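Local coordinates for flagellar hook-associated protein 2 (Helicobacter pylori, PDB 6IWY) that caps the distal end of the growing flagellar filament, promoting polymerization of flagellin there and keeping newly exported subunits from leaking out, at residues Thr119-Arg124 / Lys364-Ser368; Gln35-Gln39 / Arg379-Glu383; Gly321-Ile325 / Leu341-Gln347; Asp54-Asp60 / Ile76-Leu82. One frame throughout, in Å; residues are numbered along the deposited sequence.

This chain is one piece of the longer cap protein, and its four contacts fall into two touching pairs. Contacts 1 and 2, with centres about 8 Å apart, lie where the sheet holding strands 30-36 and 368-371 adjoins the loop holding 119-124; contact 2 is at the surface and contact 1 is partly buried. Contacts 3 and 4, both partly buried and about 13 Å apart between centres, meet through the backbone of Asp60, which is hydrogen-bonded to those of Met345 and Gln347. The chemistry follows place: contact 3 is regular strand pairing, contact 4 joins loops mainly by backbone bonds, contact 2 relies on one side-chain amide, and contact 1 gathers charged groups.

Contact 1. Residues Thr119-Arg124 / Lys364-Ser368; sequences TGEDNR and KASDS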
loop_
_atom_site.group_PDB
_atom_site.type_symbol
_atom_site.label_atom_id
_atom_site.label_comp_id
_atom_site.label_asym_id
_atom_site.label_seq_id
_atom_site.Cartn_x
_atom_site.Cartn_y
_atom_site.Cartn_z
ATOM N N THR A 119 -10.365 -13.023 -7.594
ATOM C CA THR A 119 -9.513 -14.008 -6.975
ATOM C C THR A 119 -8.121 -13.965 -7.563
ATOM O O THR A 119 -7.831 -13.148 -8.414
ATOM C CB THR A 119 -10.089 -15.401 -7.184
ATOM O OG1 THR A 119 -9.911 -15.781 -8.549
ATOM C CG2 THR A 119 -11.572 -15.436 -6.827
ATOM N N GLY A 120 -7.254 -14.860 -7.108
ATOM C CA GLY A 120 -5.894 -14.963 -7.650
ATOM C C GLY A 120 -4.857 -14.082 -6.951
ATOM O O GLY A 120 -5.144 -12.976 -6.490
ATOM N N GLU A 121 -3.633 -14.585 -6.918
ATOM C CA GLU A 121 -2.474 -13.916 -6.338
ATOM C C GLU A 121 -2.286 -12.427 -6.636
ATOM O O GLU A 121 -1.935 -11.668 -5.741
ATOM C CB GLU A 121 -1.225 -14.634 -6.813
ATOM C CG GLU A 121 -0.042 -14.361 -5.949
ATOM C CD GLU A 121 1.159 -15.190 -6.326
ATOM O OE1 GLU A 121 1.933 -15.483 -5.398
ATOM O OE2 GLU A 121 1.337 -15.534 -7.524
ATOM N N ASP A 122 -2.489 -12.008 -7.884
ATOM C CA ASP A 122 -2.345 -10.589 -8.259
ATOM C C ASP A 122 -3.295 -9.641 -7.511
ATOM O O ASP A 122 -3.237 -8.429 -7.705
ATOM C CB ASP A 122 -2.577 -10.399 -9.767
ATOM C CG ASP A 122 -1.466 -10.974 -10.619
ATOM O OD1 ASP A 122 -0.467 -11.490 -10.048
ATOM O OD2 ASP A 122 -1.586 -10.898 -11.870
ATOM N N ASN A 123 -4.180 -10.162 -6.667
ATOM C CA ASN A 123 -5.126 -9.279 -5.976
ATOM C C ASN A 123 -4.873 -9.127 -4.505
ATOM O O ASN A 123 -5.763 -8.764 -3.765
ATOM C CB ASN A 123 -6.578 -9.705 -6.235
ATOM C CG ASN A 123 -7.005 -9.420 -7.657
ATOM O OD1 ASN A 123 -7.439 -8.310 -7.971
ATOM N ND2 ASN A 123 -6.858 -10.413 -8.531
ATOM N N ARG A 124 -3.652 -9.361 -4.063
ATOM C CA ARG A 124 -3.363 -9.104 -2.661
ATOM C C ARG A 124 -3.461 -7.599 -2.528
ATOM O O ARG A 124 -3.213 -6.897 -3.512
ATOM C CB ARG A 124 -2.023 -9.670 -2.266
ATOM C CG ARG A 124 -2.050 -11.188 -2.296
ATOM C CD ARG A 124 -0.739 -11.795 -1.900
ATOM N NE ARG A 124 -0.460 -11.643 -0.469
ATOM C CZ ARG A 124 0.674 -12.022 0.126
ATOM N NH1 ARG A 124 1.652 -12.586 -0.583
ATOM N NH2 ARG A 124 0.824 -11.852 1.455
ATOM N N LYS A 364 -5.566 -14.383 2.264
ATOM C CA LYS A 364 -4.733 -13.882 1.167
ATOM C C LYS A 364 -5.251 -14.327 -0.171
ATOM O O LYS A 364 -5.420 -15.527 -0.400
ATOM C CB LYS A 364 -3.301 -14.374 1.270
ATOM C CG LYS A 364 -2.574 -13.946 2.506
ATOM C CD LYS A 364 -1.101 -14.386 2.406
ATOM C CE LYS A 364 -0.367 -14.342 3.749
ATOM N NZ LYS A 364 0.807 -15.268 3.650
ATOM N N ALA A 365 -5.470 -13.354 -1.048
ATOM C CA ALA A 365 -5.681 -13.611 -2.470
ATOM C C ALA A 365 -4.665 -14.622 -2.905
ATOM O O ALA A 365 -3.507 -14.540 -2.498
ATOM C CB ALA A 365 -5.508 -12.348 -3.264
ATOM N N SER A 366 -5.094 -15.581 -3.720
ATOM C CA SER A 366 -4.224 -16.682 -4.160
ATOM C C SER A 366 -4.782 -17.355 -5.400
ATOM O O SER A 366 -5.983 -17.340 -5.624
ATOM C CB SER A 366 -4.028 -17.696 -3.030
ATOM O OG SER A 366 -4.988 -18.739 -3.060
ATOM N N ASP A 367 -3.890 -17.907 -6.219
ATOM C CA ASP A 367 -4.260 -18.621 -7.439
ATOM C C ASP A 367 -4.787 -19.992 -7.012
ATOM O O ASP A 367 -4.479 -20.456 -5.944
ATOM C CB ASP A 367 -3.042 -18.801 -8.392
ATOM C CG ASP A 367 -2.501 -17.470 -8.999
ATOM O OD1 ASP A 367 -3.268 -16.527 -9.254
ATOM O OD2 ASP A 367 -1.271 -17.378 -9.271
ATOM N N SER A 368 -5.605 -20.617 -7.841
ATOM C CA SER A 368 -5.982 -22.021 -7.667
ATOM C C SER A 368 -4.839 -22.929 -8.063
ATOM O O SER A 368 -4.022 -22.584 -8.923
ATOM C CB SER A 368 -7.176 -22.374 -8.555
ATOM O OG SER A 368 -6.784 -22.449 -9.931
#
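The guanidinium group of Arg124 has the hydrocarbon part of Lys364 over one face, Lys364 CD lying 3.3 Å from Arg124 NH2, while that same NH2 forms a salt bridge with Asp212. The two long side chains run alongside each other and point the same way; a bend at chi3 (71°) in Arg124 turns its flat end toward the straight lysine chain. The second pair of flat groups is the carboxylates of Glu121 and Asp367, whose planes stand 76° apart, with Glu121 OE2 and Asp367 OD2 separated by 3.6 Å. Asp367 OD1 accepts a hydrogen bond from Glu121 N at 3.1 Å, the donor coming from above the carboxylate plane and the bond clearly bent. Glu121 N opens the short 3-10 segment 121-122, and Asn123 N closes back on Gly120 O. Against this turn packs Ala365, its CB 3.3 Å from Gly120 O and 3.8 Å from Arg124 CG. The contact thus ties the loop after strand 110-116 to the connection between strands 359-361 and 368-371. Two like-charged pairs lie close here, and each has a partner that may ease it: Asp212 probably balances the gathered positive charge, and the N-H of Glu121 on Asp367, with a weak bond from Gly216 N to Glu121 OE2, may do so for the carboxylates.

Contact 2. Residues Gln35-Gln39 / Arg379-Glu383; sequences QNLAQ and RPTNE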
loop_
_atom_site.group_PDB
_atom_site.type_symbol
_atom_site.label_atom_id
_atom_site.label_comp_id
_atom_site.label_asym_id
_atom_site.label_seq_id
_atom_site.Cartn_x
_atom_site.Cartn_y
_atom_site.Cartn_z
ATOM N N GLN A 35 -5.584 -29.098 -5.212
ATOM C CA GLN A 35 -4.768 -28.770 -4.042
ATOM C C GLN A 35 -5.195 -27.449 -3.388
ATOM O O GLN A 35 -5.300 -27.370 -2.173
ATOM C CB GLN A 35 -3.275 -28.743 -4.410
ATOM C CG GLN A 35 -2.495 -30.036 -4.061
ATOM C CD GLN A 35 -2.765 -31.195 -5.014
ATOM O OE1 GLN A 35 -3.584 -31.084 -5.928
ATOM N NE2 GLN A 35 -2.072 -32.321 -4.797
ATOM N N ASN A 36 -5.437 -26.415 -4.195
ATOM C CA ASN A 36 -5.905 -25.124 -3.675
ATOM C C ASN A 36 -7.027 -24.541 -4.523
ATOM O O ASN A 36 -7.167 -24.890 -5.669
ATOM C CB ASN A 36 -4.749 -24.128 -3.556
ATOM C CG ASN A 36 -3.703 -24.567 -2.530
ATOM O OD1 ASN A 36 -2.917 -25.497 -2.779
ATOM N ND2 ASN A 36 -3.689 -23.905 -1.364
ATOM N N LEU A 37 -7.838 -23.684 -3.924
ATOM C CA LEU A 37 -8.856 -22.933 -4.619
ATOM C C LEU A 37 -8.423 -21.485 -4.722
ATOM O O LEU A 37 -7.757 -20.956 -3.830
ATOM C CB LEU A 37 -10.155 -22.960 -3.832
ATOM C CG LEU A 37 -10.982 -24.239 -3.791
ATOM C CD1 LEU A 37 -12.214 -24.033 -2.895
ATOM C CD2 LEU A 37 -11.384 -24.609 -5.224
ATOM N N ALA A 38 -8.820 -20.843 -5.805
ATOM C CA ALA A 38 -8.576 -19.423 -5.992
ATOM C C ALA A 38 -9.410 -18.624 -4.980
ATOM O O ALA A 38 -10.533 -19.002 -4.675
ATOM C CB ALA A 38 -8.915 -19.002 -7.456
ATOM N N GLN A 39 -8.822 -17.537 -4.469
ATOM C CA GLN A 39 -9.361 -16.736 -3.363
ATOM C C GLN A 39 -9.184 -15.249 -3.648
ATOM O O GLN A 39 -8.211 -14.848 -4.255
ATOM C CB GLN A 39 -8.584 -17.047 -2.074
ATOM C CG GLN A 39 -9.123 -18.208 -1.194
ATOM C CD GLN A 39 -8.070 -18.728 -0.206
ATOM O OE1 GLN A 39 -7.354 -17.949 0.433
ATOM N NE2 GLN A 39 -7.935 -20.053 -0.125
ATOM N N ARG A 379 -3.935 -21.568 -11.860
ATOM C CA ARG A 379 -4.771 -20.537 -12.532
ATOM C C ARG A 379 -5.335 -19.508 -11.517
ATOM O O ARG A 379 -5.538 -19.824 -10.357
ATOM C CB ARG A 379 -5.975 -21.163 -13.250
ATOM C CG ARG A 379 -5.686 -22.009 -14.466
ATOM C CD ARG A 379 -4.986 -21.213 -15.555
ATOM N NE ARG A 379 -4.461 -22.052 -16.631
ATOM C CZ ARG A 379 -5.171 -22.458 -17.681
ATOM N NH1 ARG A 379 -4.596 -23.204 -18.621
ATOM N NH2 ARG A 379 -6.458 -22.122 -17.800
ATOM N N PRO A 380 -5.621 -18.280 -11.980
ATOM C CA PRO A 380 -5.964 -17.183 -11.075
ATOM C C PRO A 380 -7.419 -17.180 -10.617
ATOM O O PRO A 380 -7.815 -16.320 -9.825
ATOM C CB PRO A 380 -5.691 -15.936 -11.937
ATOM C CG PRO A 380 -5.926 -16.383 -13.354
ATOM C CD PRO A 380 -5.495 -17.828 -13.387
ATOM N N THR A 381 -8.214 -18.113 -11.127
ATOM C CA THR A 381 -9.603 -18.244 -10.718
ATOM C C THR A 381 -9.992 -19.708 -10.666
ATOM O O THR A 381 -9.214 -20.584 -11.058
ATOM C CB THR A 381 -10.598 -17.499 -11.645
ATOM O OG1 THR A 381 -10.708 -18.202 -12.880
ATOM C CG2 THR A 381 -10.185 -16.037 -11.874
ATOM N N ASN A 382 -11.195 -19.948 -10.135
ATOM C CA ASN A 382 -11.732 -21.295 -9.967
ATOM C C ASN A 382 -12.437 -21.779 -11.247
ATOM O O ASN A 382 -12.858 -22.928 -11.359
ATOM C CB ASN A 382 -12.693 -21.305 -8.786
ATOM C CG ASN A 382 -11.981 -21.257 -7.472
ATOM O OD1 ASN A 382 -10.996 -21.949 -7.288
ATOM N ND2 ASN A 382 -12.470 -20.444 -6.545
ATOM N N GLU A 383 -12.543 -20.874 -12.209
ATOM C CA GLU A 383 -13.222 -21.150 -13.455
ATOM C C GLU A 383 -12.132 -21.594 -14.415
ATOM O O GLU A 383 -11.364 -20.773 -14.863
ATOM C CB GLU A 383 -13.966 -19.886 -13.926
ATOM C CG GLU A 383 -15.157 -19.444 -12.986
ATOM C CD GLU A 383 -14.728 -18.821 -11.610
ATOM O OE1 GLU A 383 -13.855 -17.911 -11.570
ATOM O OE2 GLU A 383 -15.304 -19.226 -10.568
#
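Ala38 and Asn382 meet just beyond a classic beta bulge, in which Gln35 and Asn36 of strand 30-36 both face Ala369, and their union is a two-bond pairing of a side-chain amide with the backbone of a single residue. Asn382 OD1 accepts from Ala38 N at 2.9 Å with an N-H...O angle of 149°, and Asn382 ND2 donates to Ala38 O at 3.1 Å along a more bent path of 136°. Each donor stands out of the plane of the carbonyl it approaches, so neither bond is coplanar with its acceptor group. With CG set beside the backbone N (chi1 -75°), the amide extends toward the 35-39 segment. Since one amide uses both its oxygen and its nitrogen, its rotation is fixed and the N-H and C=O of Ala38 are answered together, much as a neighbouring strand would answer them. Carbon atoms close round the pair: Ala38 CB rests 3.4 Å from Thr381 CA and 3.7 Å from Pro380 O, and Leu37, crossing Asn382 at about a right angle, brings CD2 to within 3.4 Å of Asn382 OD1. Beyond the two segments, Leu37 and Asn382 both pack on Leu395 of strand 393-395, while Ala38 and Asn382 touch Ser368 of strand 368-371. Pro380 O accepts from Thr119 OG1, joining this end of the four-stranded sheet to the loop after strand 110-116.

Contact 3. Residues Gly321-Ile325 / Leu341-Gln347; sequences GMLTI and LNAGMVQ
Leu323 O is approached by two groups of the facing strand: it accepts a hydrogen bond from Val346 N at 2.7 Å and a CA-H...O contact from Met345 CA at 3.1 Å. The return bond, from Leu323 N to Val346 O, spans 2.9 Å and is almost straight at 174°. Ile325 and Gly344 form the next hydrogen-bonded pair, with bonds from Ile325 N to Gly344 O (2.8 Å) and from Gly344 N to Ile325 O (3.1 Å). Strands 322-327 and 344-347 are thus antiparallel neighbours in a four-stranded sheet, 344-347 being an outermost strand within this chain; Met345 and Gln347 also bond by backbone to Asp60. On the face holding Leu323 and Val346, CB of the first lies 3.5 Å from CG1 of the second, a methyl that chi1 of 57° places between the backbone N and the carbonyl carbon. On the other face Met322 and Gln347 run alongside each other, CG to CG at 3.5 Å, and Thr324 OG1 comes up beside Met345 CG. The four bonds are all backbone to backbone, and the alternation of side chains sets Leu323, Ile325 and Val346 on one, apolar face and methionines with polar groups on the other.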
loop_
_atom_site.group_PDB
_atom_site.type_symbol
_atom_site.label_atom_id
_atom_site.label_comp_id
_atom_site.label_asym_id
_atom_site.label_seq_id
_atom_site.Cartn_x
_atom_site.Cartn_y
_atom_site.Cartn_z
ATOM N N GLY A 321 3.681 15.952 8.476
ATOM C CA GLY A 321 2.610 15.263 7.762
ATOM C C GLY A 321 1.237 15.821 8.071
ATOM O O GLY A 321 0.247 15.281 7.608
ATOM N N MET A 322 1.190 16.896 8.855
ATOM C CA MET A 322 -0.059 17.480 9.339
ATOM C C MET A 322 -0.133 18.952 8.886
ATOM O O MET A 322 0.875 19.681 8.932
ATOM C CB MET A 322 -0.123 17.373 10.880
ATOM C CG MET A 322 -0.520 15.975 11.447
ATOM S SD MET A 322 0.252 15.435 13.036
ATOM C CE MET A 322 -0.636 16.426 14.250
ATOM N N LEU A 323 -1.308 19.364 8.423
ATOM C CA LEU A 323 -1.619 20.784 8.197
ATOM C C LEU A 323 -2.940 21.166 8.798
ATOM O O LEU A 323 -3.920 20.431 8.664
ATOM C CB LEU A 323 -1.796 21.123 6.720
ATOM C CG LEU A 323 -0.632 21.480 5.817
ATOM C CD1 LEU A 323 -1.255 22.238 4.678
ATOM C CD2 LEU A 323 0.441 22.300 6.495
ATOM N N THR A 324 -2.963 22.342 9.405
ATOM C CA THR A 324 -4.186 22.953 9.840
ATOM C C THR A 324 -4.272 24.276 9.087
ATOM O O THR A 324 -3.407 25.143 9.225
ATOM C CB THR A 324 -4.230 23.151 11.387
ATOM O OG1 THR A 324 -4.339 21.873 12.046
ATOM C CG2 THR A 324 -5.410 24.027 11.805
ATOM N N ILE A 325 -5.306 24.391 8.260
ATOM C CA ILE A 325 -5.595 25.602 7.531
ATOM C C ILE A 325 -6.643 26.387 8.328
ATOM O O ILE A 325 -7.602 25.812 8.841
ATOM C CB ILE A 325 -6.153 25.318 6.118
ATOM C CG1 ILE A 325 -5.443 24.110 5.466
ATOM C CG2 ILE A 325 -6.050 26.560 5.241
ATOM C CD1 ILE A 325 -4.011 24.236 5.429
ATOM N N LEU A 341 -8.818 25.850 -0.992
ATOM C CA LEU A 341 -8.606 25.249 0.314
ATOM C C LEU A 341 -9.852 25.374 1.221
ATOM O O LEU A 341 -10.702 26.233 1.035
ATOM C CB LEU A 341 -7.378 25.876 0.982
ATOM C CG LEU A 341 -6.044 25.843 0.192
ATOM C CD1 LEU A 341 -4.814 26.450 0.951
ATOM C CD2 LEU A 341 -5.762 24.416 -0.224
ATOM N N ASN A 342 -9.942 24.456 2.180
ATOM C CA ASN A 342 -10.916 24.447 3.263
ATOM C C ASN A 342 -10.251 24.678 4.562
ATOM O O ASN A 342 -9.241 24.078 4.821
ATOM C CB ASN A 342 -11.491 23.050 3.410
ATOM C CG ASN A 342 -12.471 22.734 2.361
ATOM O OD1 ASN A 342 -13.223 23.611 1.911
ATOM N ND2 ASN A 342 -12.495 21.487 1.950
ATOM N N ALA A 343 -10.819 25.517 5.400
ATOM C CA ALA A 343 -10.484 25.533 6.822
ATOM C C ALA A 343 -10.595 24.105 7.346
ATOM O O ALA A 343 -11.603 23.462 7.149
ATOM C CB ALA A 343 -11.440 26.433 7.565
ATOM N N GLY A 344 -9.558 23.602 7.990
ATOM C CA GLY A 344 -9.587 22.241 8.534
ATOM C C GLY A 344 -8.189 21.678 8.723
ATOM O O GLY A 344 -7.190 22.373 8.493
ATOM N N MET A 345 -8.132 20.421 9.150
ATOM C CA MET A 345 -6.874 19.723 9.357
ATOM C C MET A 345 -6.746 18.676 8.275
ATOM O O MET A 345 -7.695 17.969 8.015
ATOM C CB MET A 345 -6.857 19.022 10.725
ATOM C CG MET A 345 -7.204 19.910 11.916
ATOM S SD MET A 345 -6.975 19.113 13.536
ATOM C CE MET A 345 -8.641 18.544 13.947
ATOM N N VAL A 346 -5.582 18.565 7.639
ATOM C CA VAL A 346 -5.357 17.455 6.702
ATOM C C VAL A 346 -4.145 16.749 7.164
ATOM O O VAL A 346 -3.235 17.382 7.660
ATOM C CB VAL A 346 -5.127 17.888 5.251
ATOM C CG1 VAL A 346 -3.980 18.828 5.168
ATOM C CG2 VAL A 346 -4.856 16.686 4.383
ATOM N N GLN A 347 -4.150 15.433 6.999
ATOM C CA GLN A 347 -3.041 14.591 7.397
ATOM C C GLN A 347 -2.596 13.670 6.282
ATOM O O GLN A 347 -3.396 13.070 5.575
ATOM C CB GLN A 347 -3.440 13.739 8.602
ATOM C CG GLN A 347 -3.291 14.469 9.881
ATOM C CD GLN A 347 -3.780 13.699 11.069
ATOM O OE1 GLN A 347 -3.648 12.472 11.151
ATOM N NE2 GLN A 347 -4.363 14.418 12.018
#

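Contact 4. Residues Asp54-Asp60 / Ile76-Leu82; sequences DIFSQVD and IKAGMTL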
loop_
_atom_site.group_PDB
_atom_site.type_symbol
_atom_site.label_atom_id
_atom_site.label_comp_id
_atom_site.label_asym_id
_atom_site.label_seq_id
_atom_site.Cartn_x
_atom_site.Cartn_y
_atom_site.Cartn_z
ATOM N N ASP A 54 -21.142 6.392 13.087
ATOM C CA ASP A 54 -20.114 7.119 13.845
ATOM C C ASP A 54 -19.010 7.681 12.929
ATOM O O ASP A 54 -18.690 7.130 11.866
ATOM C CB ASP A 54 -19.466 6.248 14.921
ATOM C CG ASP A 54 -20.441 5.818 16.012
ATOM O OD1 ASP A 54 -21.376 6.585 16.402
ATOM O OD2 ASP A 54 -20.250 4.673 16.488
ATOM N N ILE A 55 -18.418 8.780 13.381
ATOM C CA ILE A 55 -17.382 9.466 12.642
ATOM C C ILE A 55 -16.149 8.589 12.549
ATOM O O ILE A 55 -15.600 8.149 13.566
ATOM C CB ILE A 55 -17.067 10.849 13.276
ATOM C CG1 ILE A 55 -18.350 11.722 13.246
ATOM C CG2 ILE A 55 -15.909 11.566 12.533
ATOM C CD1 ILE A 55 -18.203 13.122 13.825
ATOM N N PHE A 56 -15.739 8.312 11.308
ATOM C CA PHE A 56 -14.508 7.581 11.035
ATOM C C PHE A 56 -13.269 8.441 11.300
ATOM O O PHE A 56 -12.356 8.001 11.964
ATOM C CB PHE A 56 -14.488 7.042 9.603
ATOM C CG PHE A 56 -13.403 6.038 9.365
ATOM C CD1 PHE A 56 -12.138 6.445 9.024
ATOM C CD2 PHE A 56 -13.637 4.675 9.544
ATOM C CE1 PHE A 56 -11.123 5.516 8.821
ATOM C CE2 PHE A 56 -12.633 3.745 9.352
ATOM C CZ PHE A 56 -11.378 4.163 8.987
ATOM N N SER A 57 -13.229 9.656 10.774
ATOM C CA SER A 57 -12.065 10.541 10.930
ATOM C C SER A 57 -12.485 11.996 11.034
ATOM O O SER A 57 -13.335 12.435 10.284
ATOM C CB SER A 57 -11.134 10.415 9.727
ATOM O OG SER A 57 -10.230 11.511 9.690
ATOM N N GLN A 58 -11.858 12.730 11.950
ATOM C CA GLN A 58 -12.099 14.155 12.127
ATOM C C GLN A 58 -11.127 15.001 11.334
ATOM O O GLN A 58 -11.081 16.216 11.522
ATOM C CB GLN A 58 -11.946 14.523 13.592
ATOM C CG GLN A 58 -12.717 13.609 14.504
ATOM C CD GLN A 58 -13.094 14.253 15.823
ATOM O OE1 GLN A 58 -12.899 13.646 16.875
ATOM N NE2 GLN A 58 -13.655 15.471 15.781
ATOM N N VAL A 59 -10.343 14.374 10.461
ATOM C CA VAL A 59 -9.329 15.091 9.694
ATOM C C VAL A 59 -9.393 14.604 8.252
ATOM O O VAL A 59 -9.819 13.479 8.013
ATOM C CB VAL A 59 -7.891 14.861 10.285
ATOM C CG1 VAL A 59 -7.826 15.276 11.751
ATOM C CG2 VAL A 59 -7.445 13.416 10.130
ATOM N N ASP A 60 -9.004 15.442 7.297
ATOM C CA ASP A 60 -8.819 14.982 5.922
ATOM C C ASP A 60 -7.549 14.144 5.825
ATOM O O ASP A 60 -6.506 14.456 6.448
ATOM C CB ASP A 60 -8.652 16.130 4.933
ATOM C CG ASP A 60 -9.885 16.991 4.794
ATOM O OD1 ASP A 60 -10.958 16.656 5.337
ATOM O OD2 ASP A 60 -9.766 18.036 4.107
ATOM N N ILE A 76 -10.277 10.962 2.122
ATOM C CA ILE A 76 -11.212 10.856 3.227
ATOM C C ILE A 76 -11.377 12.254 3.824
ATOM O O ILE A 76 -10.381 12.965 4.030
ATOM C CB ILE A 76 -10.684 9.863 4.226
ATOM C CG1 ILE A 76 -10.470 8.506 3.525
ATOM C CG2 ILE A 76 -11.621 9.767 5.397
ATOM C CD1 ILE A 76 -10.578 7.317 4.423
ATOM N N LYS A 77 -12.612 12.685 4.057
ATOM C CA LYS A 77 -12.827 14.064 4.495
ATOM C C LYS A 77 -13.083 14.107 6.001
ATOM O O LYS A 77 -13.583 13.164 6.567
ATOM C CB LYS A 77 -13.996 14.729 3.731
ATOM C CG LYS A 77 -13.869 14.729 2.215
ATOM C CD LYS A 77 -12.704 15.593 1.757
ATOM C CE LYS A 77 -12.340 15.381 0.300
ATOM N NZ LYS A 77 -11.093 16.111 -0.003
ATOM N N ALA A 78 -12.749 15.225 6.631
ATOM C CA ALA A 78 -13.057 15.448 8.041
ATOM C C ALA A 78 -14.552 15.225 8.326
ATOM O O ALA A 78 -15.417 15.779 7.645
ATOM C CB ALA A 78 -12.633 16.857 8.448
ATOM N N GLY A 79 -14.842 14.397 9.319
ATOM C CA GLY A 79 -16.216 14.149 9.739
ATOM C C GLY A 79 -16.961 13.032 9.029
ATOM O O GLY A 79 -18.093 12.735 9.385
ATOM N N MET A 80 -16.343 12.422 8.022
ATOM C CA MET A 80 -16.909 11.223 7.358
ATOM C C MET A 80 -17.284 10.089 8.355
ATOM O O MET A 80 -16.556 9.811 9.327
ATOM C CB MET A 80 -15.888 10.657 6.354
ATOM C CG MET A 80 -16.344 10.598 4.896
ATOM S SD MET A 80 -14.912 10.525 3.770
ATOM C CE MET A 80 -15.678 10.399 2.153
ATOM N N THR A 81 -18.404 9.424 8.083
ATOM C CA THR A 81 -18.813 8.229 8.840
ATOM C C THR A 81 -18.190 6.956 8.281
ATOM O O THR A 81 -17.842 6.889 7.090
ATOM C CB THR A 81 -20.323 7.993 8.753
ATOM O OG1 THR A 81 -20.634 7.494 7.441
ATOM C CG2 THR A 81 -21.117 9.286 9.033
ATOM N N LEU A 82 -18.078 5.937 9.139
ATOM C CA LEU A 82 -17.634 4.591 8.742
ATOM C C LEU A 82 -18.354 4.134 7.483
ATOM O O LEU A 82 -17.725 3.601 6.560
ATOM C CB LEU A 82 -17.893 3.591 9.863
ATOM C CG LEU A 82 -17.624 2.113 9.574
ATOM C CD1 LEU A 82 -16.153 1.884 9.252
ATOM C CD2 LEU A 82 -18.043 1.263 10.775
#
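Two loop segments run past each other in opposite directions, with a single backbone bridge at Ile55 and Thr81. Leu82 N donates to Asp54 O at 3.0 Å. Phe56 N reaches Met80 O at 2.6 Å. Further along, Gly79 N bonds to Ser57 O at 2.7 Å. The second segment folds into a type II turn from Lys77 to Met80, closed by Met80 N on Lys77 O, and Gly79 takes up a positive phi of 88° in it. At one end of the contact Asp60 acts through its side chain: OD1 accepts from Ala78 N at 2.6 Å, met nearly head-on, and so holds the start of the turn. Ala78 CB lies 3.5 Å from that same Asp60 OD1. Toward the other end the Phe56 ring, swung away from its own backbone N by chi1 of -167°, receives Leu82 at its edge, near the ring plane, Leu82 CD1 lying 3.8 Å from Phe56 CD2. Ile55 CG2 covers Gly79 CA at 3.8 Å. Ser57 OG donates to Val59 O, a bond inside the 54-60 segment. Thr81 is the N-cap of helix 82-92, its OG1 accepting from Asp84 N. Phe56 and Ile76 both pack on Val85 of that helix and on Phe357, and Phe56 also meets Phe49 and Leu112; Val59 and Asp60, in turn, lie against strand 344-347, so the paired loops join helix 82-92 to that strand.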